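Local coordinates for protein twin-arginine translocation pathway signal (Rhodoferax ferrireducens, PDB 5IM2) that probably serves as the extracytoplasmic solute-binding protein of a TRAP transporter, holding a copurified benzoate in its ligand pocket, at residues A[139-144]-A[359-364]; A[177-182]-A[316-321]. All blocks are in the same frame, centred on the assembly; numbering follows the deposited sequence.

Contact 1. Residues A[139-144]-A[359-364]; sequences EATSRA and ALIAKH
His364 ND1 accepts a hydrogen bond from Arg143 NE at 3.1 Å, with an N-H...N angle of 152°. NE is tilted 31° out of the imidazole plane, whereas ND1 lies near the guanidinium plane, at its edge. The side chains cross at nearly a right angle, and Arg143 CB also lies over one face, offset toward the rim, 3.8 Å from the centroid of the His364 ring, a CH-pi contact. The arginine chain reaches both places because it bends at chi3, which brings NE back to ND1 while CB stays over the ring. The other ring nitrogen, NE2, is bonded to Glu147 one turn further along helix 138-152, so both nitrogens of this buried imidazole have partners and its rotation about chi2 is fixed. An alanine in place of His364 would probably leave Arg143 NE and Glu147 without this shared mate and open a gap between the helices. Beside the ring, Ala140 O lies 3.5 Å from His364 CB. Ala144 CB fits between neighbouring residues of the other helix, 3.8 Å from Leu360 CB and equally near Ile361 CG1. Ala140 and Ala144, one turn apart, let the axes of these short segments approach to 7.9 Å at an angle of 129°, the close crossing of two helices packed through alanines, here joining helix 138-152 to the C-terminal helix 350-367.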
loop_
_atom_site.group_PDB
_atom_site.type_symbol
_atom_site.label_atom_id
_atom_site.label_comp_id
_atom_site.label_asym_id
_atom_site.label_seq_id
_atom_site.Cartn_x
_atom_site.Cartn_y
_atom_site.Cartn_z
ATOM N N GLU A 139 -3.561 5.840 -9.285
ATOM C CA GLU A 139 -4.237 7.120 -9.079
ATOM C C GLU A 139 -5.746 6.921 -8.981
ATOM O O GLU A 139 -6.386 7.371 -8.025
ATOM C CB GLU A 139 -3.912 8.112 -10.200
ATOM C CG GLU A 139 -4.574 9.453 -10.014
ATOM C CD GLU A 139 -4.350 10.361 -11.205
ATOM O OE1 GLU A 139 -3.665 9.927 -12.173
ATOM O OE2 GLU A 139 -4.898 11.490 -11.186
ATOM N N ALA A 140 -6.325 6.248 -9.967
ATOM C CA ALA A 140 -7.770 6.016 -9.968
ATOM C C ALA A 140 -8.214 5.203 -8.761
ATOM O O ALA A 140 -9.199 5.551 -8.087
ATOM C CB ALA A 140 -8.159 5.342 -11.286
ATOM N N THR A 141 -7.495 4.120 -8.463
ATOM C CA THR A 141 -7.869 3.245 -7.354
ATOM C C THR A 141 -7.693 3.933 -6.004
ATOM O O THR A 141 -8.443 3.655 -5.055
ATOM C CB THR A 141 -7.057 1.954 -7.455
ATOM O OG1 THR A 141 -7.253 1.411 -8.772
ATOM C CG2 THR A 141 -7.521 0.923 -6.450
ATOM N N SER A 142 -6.667 4.796 -5.877
ATOM C CA SER A 142 -6.537 5.611 -4.674
ATOM C C SER A 142 -7.721 6.552 -4.493
ATOM O O SER A 142 -8.187 6.763 -3.371
ATOM C CB SER A 142 -5.251 6.442 -4.732
ATOM O OG SER A 142 -4.101 5.600 -4.677
ATOM N N ARG A 143 -8.160 7.205 -5.570
ATOM C CA ARG A 143 -9.322 8.080 -5.453
ATOM C C ARG A 143 -10.536 7.283 -5.006
ATOM O O ARG A 143 -11.311 7.729 -4.157
ATOM C CB ARG A 143 -9.602 8.760 -6.786
ATOM C CG ARG A 143 -8.572 9.759 -7.172
ATOM C CD ARG A 143 -8.730 10.208 -8.642
ATOM N NE ARG A 143 -10.000 10.875 -8.898
ATOM C CZ ARG A 143 -10.182 12.188 -8.888
ATOM N NH1 ARG A 143 -9.174 13.006 -8.631
ATOM N NH2 ARG A 143 -11.399 12.684 -9.124
ATOM N N ALA A 144 -10.717 6.104 -5.589
ATOM C CA ALA A 144 -11.813 5.213 -5.202
ATOM C C ALA A 144 -11.739 4.824 -3.737
ATOM O O ALA A 144 -12.765 4.747 -3.059
ATOM C CB ALA A 144 -11.797 3.963 -6.090
ATOM N N ALA A 359 -17.440 -0.323 -8.562
ATOM C CA ALA A 359 -18.038 0.826 -9.238
ATOM C C ALA A 359 -17.181 2.075 -9.072
ATOM O O ALA A 359 -17.067 2.886 -10.007
ATOM C CB ALA A 359 -19.442 1.088 -8.697
ATOM N N LEU A 360 -16.631 2.288 -7.870
ATOM C CA LEU A 360 -15.849 3.502 -7.610
ATOM C C LEU A 360 -14.539 3.469 -8.374
ATOM O O LEU A 360 -14.089 4.502 -8.900
ATOM C CB LEU A 360 -15.618 3.679 -6.087
ATOM C CG LEU A 360 -16.842 4.106 -5.266
ATOM C CD1 LEU A 360 -16.562 4.239 -3.780
ATOM C CD2 LEU A 360 -17.421 5.433 -5.794
ATOM N N ILE A 361 -13.922 2.293 -8.476
ATOM C CA ILE A 361 -12.723 2.151 -9.303
ATOM C C ILE A 361 -13.061 2.481 -10.754
ATOM O O ILE A 361 -12.334 3.210 -11.439
ATOM C CB ILE A 361 -12.159 0.725 -9.161
ATOM C CG1 ILE A 361 -11.601 0.573 -7.750
ATOM C CG2 ILE A 361 -11.111 0.444 -10.218
ATOM C CD1 ILE A 361 -11.206 -0.863 -7.364
ATOM N N ALA A 362 -14.194 1.960 -11.239
ATOM C CA ALA A 362 -14.621 2.246 -12.607
ATOM C C ALA A 362 -14.834 3.733 -12.838
ATOM O O ALA A 362 -14.431 4.275 -13.877
ATOM C CB ALA A 362 -15.914 1.492 -12.896
ATOM N N LYS A 363 -15.501 4.399 -11.897
ATOM C CA LYS A 363 -15.793 5.821 -12.039
ATOM C C LYS A 363 -14.530 6.663 -12.050
ATOM O O LYS A 363 -14.388 7.586 -12.857
ATOM C CB LYS A 363 -16.682 6.283 -10.903
ATOM C CG LYS A 363 -17.035 7.742 -11.021
ATOM C CD LYS A 363 -18.093 8.113 -10.047
ATOM C CE LYS A 363 -17.526 8.216 -8.670
ATOM N NZ LYS A 363 -18.521 8.712 -7.689
ATOM N N HIS A 364 -13.637 6.424 -11.109
ATOM C CA HIS A 364 -12.468 7.282 -11.054
ATOM C C HIS A 364 -11.457 6.954 -12.126
ATOM O O HIS A 364 -10.567 7.765 -12.380
ATOM C CB HIS A 364 -11.831 7.205 -9.670
ATOM C CG HIS A 364 -12.615 7.936 -8.634
ATOM N ND1 HIS A 364 -12.595 9.311 -8.508
ATOM C CD2 HIS A 364 -13.486 7.486 -7.701
ATOM C CE1 HIS A 364 -13.410 9.673 -7.533
ATOM N NE2 HIS A 364 -13.958 8.583 -7.024
#

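Contact 2. Residues A[177-182]-A[316-321]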
loop_
_atom_site.group_PDB
_atom_site.type_symbol
_atom_site.label_atom_id
_atom_site.label_comp_id
_atom_site.label_asym_id
_atom_site.label_seq_id
_atom_site.Cartn_x
_atom_site.Cartn_y
_atom_site.Cartn_z
ATOM N N ASP A 177 15.487 -17.800 -6.646
ATOM C CA ASP A 177 15.965 -18.933 -7.439
ATOM C C ASP A 177 15.012 -19.395 -8.538
ATOM O O ASP A 177 15.478 -19.906 -9.564
ATOM C CB ASP A 177 16.236 -20.140 -6.529
ATOM C CG ASP A 177 17.233 -19.842 -5.418
ATOM O OD1 ASP A 177 18.372 -19.415 -5.711
ATOM O OD2 ASP A 177 16.868 -20.043 -4.236
ATOM N N LYS A 178 13.696 -19.300 -8.330
ATOM C CA LYS A 178 12.721 -19.869 -9.261
ATOM C C LYS A 178 12.052 -18.765 -10.059
ATOM O O LYS A 178 11.489 -17.833 -9.484
ATOM C CB LYS A 178 11.621 -20.691 -8.568
ATOM C CG LYS A 178 11.035 -21.727 -9.575
ATOM C CD LYS A 178 10.007 -22.687 -9.032
ATOM C CE LYS A 178 9.761 -23.834 -10.024
ATOM N NZ LYS A 178 10.573 -25.074 -9.728
ATOM N N GLN A 179 12.087 -18.894 -11.383
ATOM C CA GLN A 179 11.260 -18.024 -12.205
ATOM C C GLN A 179 9.796 -18.438 -12.121
ATOM O O GLN A 179 9.464 -19.622 -12.211
ATOM C CB GLN A 179 11.728 -18.075 -13.648
ATOM C CG GLN A 179 10.900 -17.225 -14.590
ATOM C CD GLN A 179 11.533 -17.146 -15.965
ATOM O OE1 GLN A 179 11.661 -18.159 -16.665
ATOM N NE2 GLN A 179 11.946 -15.944 -16.356
ATOM N N ILE A 180 8.914 -17.454 -11.979
ATOM C CA ILE A 180 7.475 -17.682 -11.858
ATOM C C ILE A 180 6.848 -17.414 -13.223
ATOM O O ILE A 180 6.606 -16.263 -13.595
ATOM C CB ILE A 180 6.849 -16.795 -10.776
ATOM C CG1 ILE A 180 7.577 -16.942 -9.428
ATOM C CG2 ILE A 180 5.365 -17.099 -10.641
ATOM C CD1 ILE A 180 7.696 -18.344 -8.951
ATOM N N LYS A 181 6.594 -18.465 -13.999
ATOM C CA LYS A 181 5.865 -18.298 -15.251
ATOM C C LYS A 181 4.391 -18.643 -15.117
ATOM O O LYS A 181 3.544 -17.989 -15.737
ATOM C CB LYS A 181 6.484 -19.153 -16.351
ATOM C CG LYS A 181 7.678 -18.521 -17.025
ATOM C CD LYS A 181 8.120 -19.402 -18.173
ATOM C CE LYS A 181 8.904 -18.646 -19.212
ATOM N NZ LYS A 181 8.966 -19.441 -20.463
ATOM N N THR A 182 4.071 -19.664 -14.320
ATOM C CA THR A 182 2.702 -20.062 -14.030
ATOM C C THR A 182 2.515 -20.201 -12.523
ATOM O O THR A 182 3.479 -20.262 -11.755
ATOM C CB THR A 182 2.358 -21.399 -14.700
ATOM O OG1 THR A 182 3.164 -22.428 -14.115
ATOM C CG2 THR A 182 2.648 -21.359 -16.186
ATOM N N THR A 316 16.524 -11.216 -14.278
ATOM C CA THR A 316 15.601 -11.706 -15.290
ATOM C C THR A 316 14.190 -11.248 -14.939
ATOM O O THR A 316 13.662 -11.605 -13.880
ATOM C CB THR A 316 15.671 -13.228 -15.394
ATOM O OG1 THR A 316 17.030 -13.624 -15.637
ATOM C CG2 THR A 316 14.790 -13.738 -16.532
ATOM N N ILE A 317 13.599 -10.457 -15.828
ATOM C CA ILE A 317 12.239 -9.957 -15.700
ATOM C C ILE A 317 11.383 -10.682 -16.721
ATOM O O ILE A 317 11.720 -10.723 -17.912
ATOM C CB ILE A 317 12.156 -8.441 -15.946
ATOM C CG1 ILE A 317 13.022 -7.670 -14.967
ATOM C CG2 ILE A 317 10.725 -7.982 -15.866
ATOM C CD1 ILE A 317 13.102 -6.187 -15.314
ATOM N N TYR A 318 10.246 -11.179 -16.273
ATOM C CA TYR A 318 9.270 -11.843 -17.117
ATOM C C TYR A 318 7.918 -11.176 -16.912
ATOM O O TYR A 318 7.571 -10.795 -15.790
ATOM C CB TYR A 318 9.197 -13.326 -16.772
ATOM C CG TYR A 318 8.146 -14.112 -17.521
ATOM C CD1 TYR A 318 8.333 -14.463 -18.848
ATOM C CD2 TYR A 318 6.968 -14.515 -16.897
ATOM C CE1 TYR A 318 7.381 -15.188 -19.535
ATOM C CE2 TYR A 318 6.004 -15.242 -17.578
ATOM C CZ TYR A 318 6.212 -15.574 -18.898
ATOM O OH TYR A 318 5.271 -16.309 -19.591
ATOM N N ALA A 319 7.165 -11.025 -17.999
ATOM C CA ALA A 319 5.815 -10.490 -17.938
ATOM C C ALA A 319 4.831 -11.619 -18.200
ATOM O O ALA A 319 4.835 -12.219 -19.281
ATOM C CB ALA A 319 5.603 -9.364 -18.943
ATOM N N ILE A 320 3.978 -11.881 -17.219
ATOM C CA ILE A 320 2.971 -12.928 -17.323
ATOM C C ILE A 320 1.867 -12.433 -18.258
ATOM O O ILE A 320 1.232 -11.403 -17.976
ATOM C CB ILE A 320 2.427 -13.297 -15.930
ATOM C CG1 ILE A 320 3.512 -14.005 -15.124
ATOM C CG2 ILE A 320 1.194 -14.200 -16.023
ATOM C CD1 ILE A 320 3.209 -14.048 -13.616
ATOM N N PRO A 321 1.619 -13.120 -19.373
ATOM C CA PRO A 321 0.616 -12.651 -20.338
ATOM C C PRO A 321 -0.805 -12.774 -19.804
ATOM O O PRO A 321 -1.089 -13.484 -18.839
ATOM C CB PRO A 321 0.834 -13.562 -21.553
ATOM C CG PRO A 321 1.488 -14.778 -21.010
ATOM C CD PRO A 321 2.291 -14.350 -19.819
HETATM O O HOH W 1 11.744 -13.956 -14.112
HETATM O O HOH W 2 3.236 -17.317 -18.235
#
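Gln179 is the first residue of 177-182 to touch the strand, and its amide does the touching: Gln179 NE2 lies 3.6 Å from Thr316 CG2 and also approaches Tyr318 CB. With CG anti to the backbone N (chi1 179°) and the chain extended beyond it, the amide is carried across to the strand. The same Gln179 NE2 donates to a water at 3.0 Å from it, and that water in turn donates to Thr316 O, so the amide reaches the strand's backbone through one solvent molecule. At Ile180 the end of the side chain leads away from the strand and touches Leu186 and Leu189, and the residue meets the strand chiefly through its carbonyl: Ile180 O is 3.8 Å from Tyr318 CD2 and loosely near Ile320 CD1. This oxygen takes its hydrogen bond from Ser249 OG of the neighbouring strand 247-251. No direct hydrogen bond joins the two segments. Strand 316-320 is an outermost strand of the mixed six-stranded sheet, its backbone bonded to 247-251, and the loop linking strands 171-175 and 190-193 lies against this edge strand through side chains, the Ile180 carbonyl and bridging waters. At Lys181 the aliphatic chain crosses the Tyr318 ring at about a right angle. Lys181 CG sits 3.9 Å from the centroid of the Tyr318 ring, 19° off the normal, a CH-pi contact over the face, while Lys181 CE comes 3.8 Å from Tyr318 CE1. Asp185 OD2 accepts from the backbone N of both Lys181 and Thr182. Lys181 O then receives a hydrogen bond from a second water, which lies in the plane of the Tyr318 ring at its edge and 2.6 Å from Tyr318 OH.

In the fold
Followed from the N terminus, the chain passes through the strands and helices up to 111-114 before reaching helix 138-152, where the first half of contact 1 lies, then runs through strands 161-167 and 171-175 into the loop that holds 177-182. Contact 2 closes when the chain returns as strand 316-320, after 133 intervening residues. Only after helices 322-332 and 334-345 does helix 350-367 close contact 1, so the loop of contact 2 is nested wholly within that of contact 1. Their centres are 29 Å apart and their nearest atoms about 18 Å. Contact 1 joins helix 350-367 to helix 138-152, while contact 2 joins a loop to an edge of the six-stranded sheet.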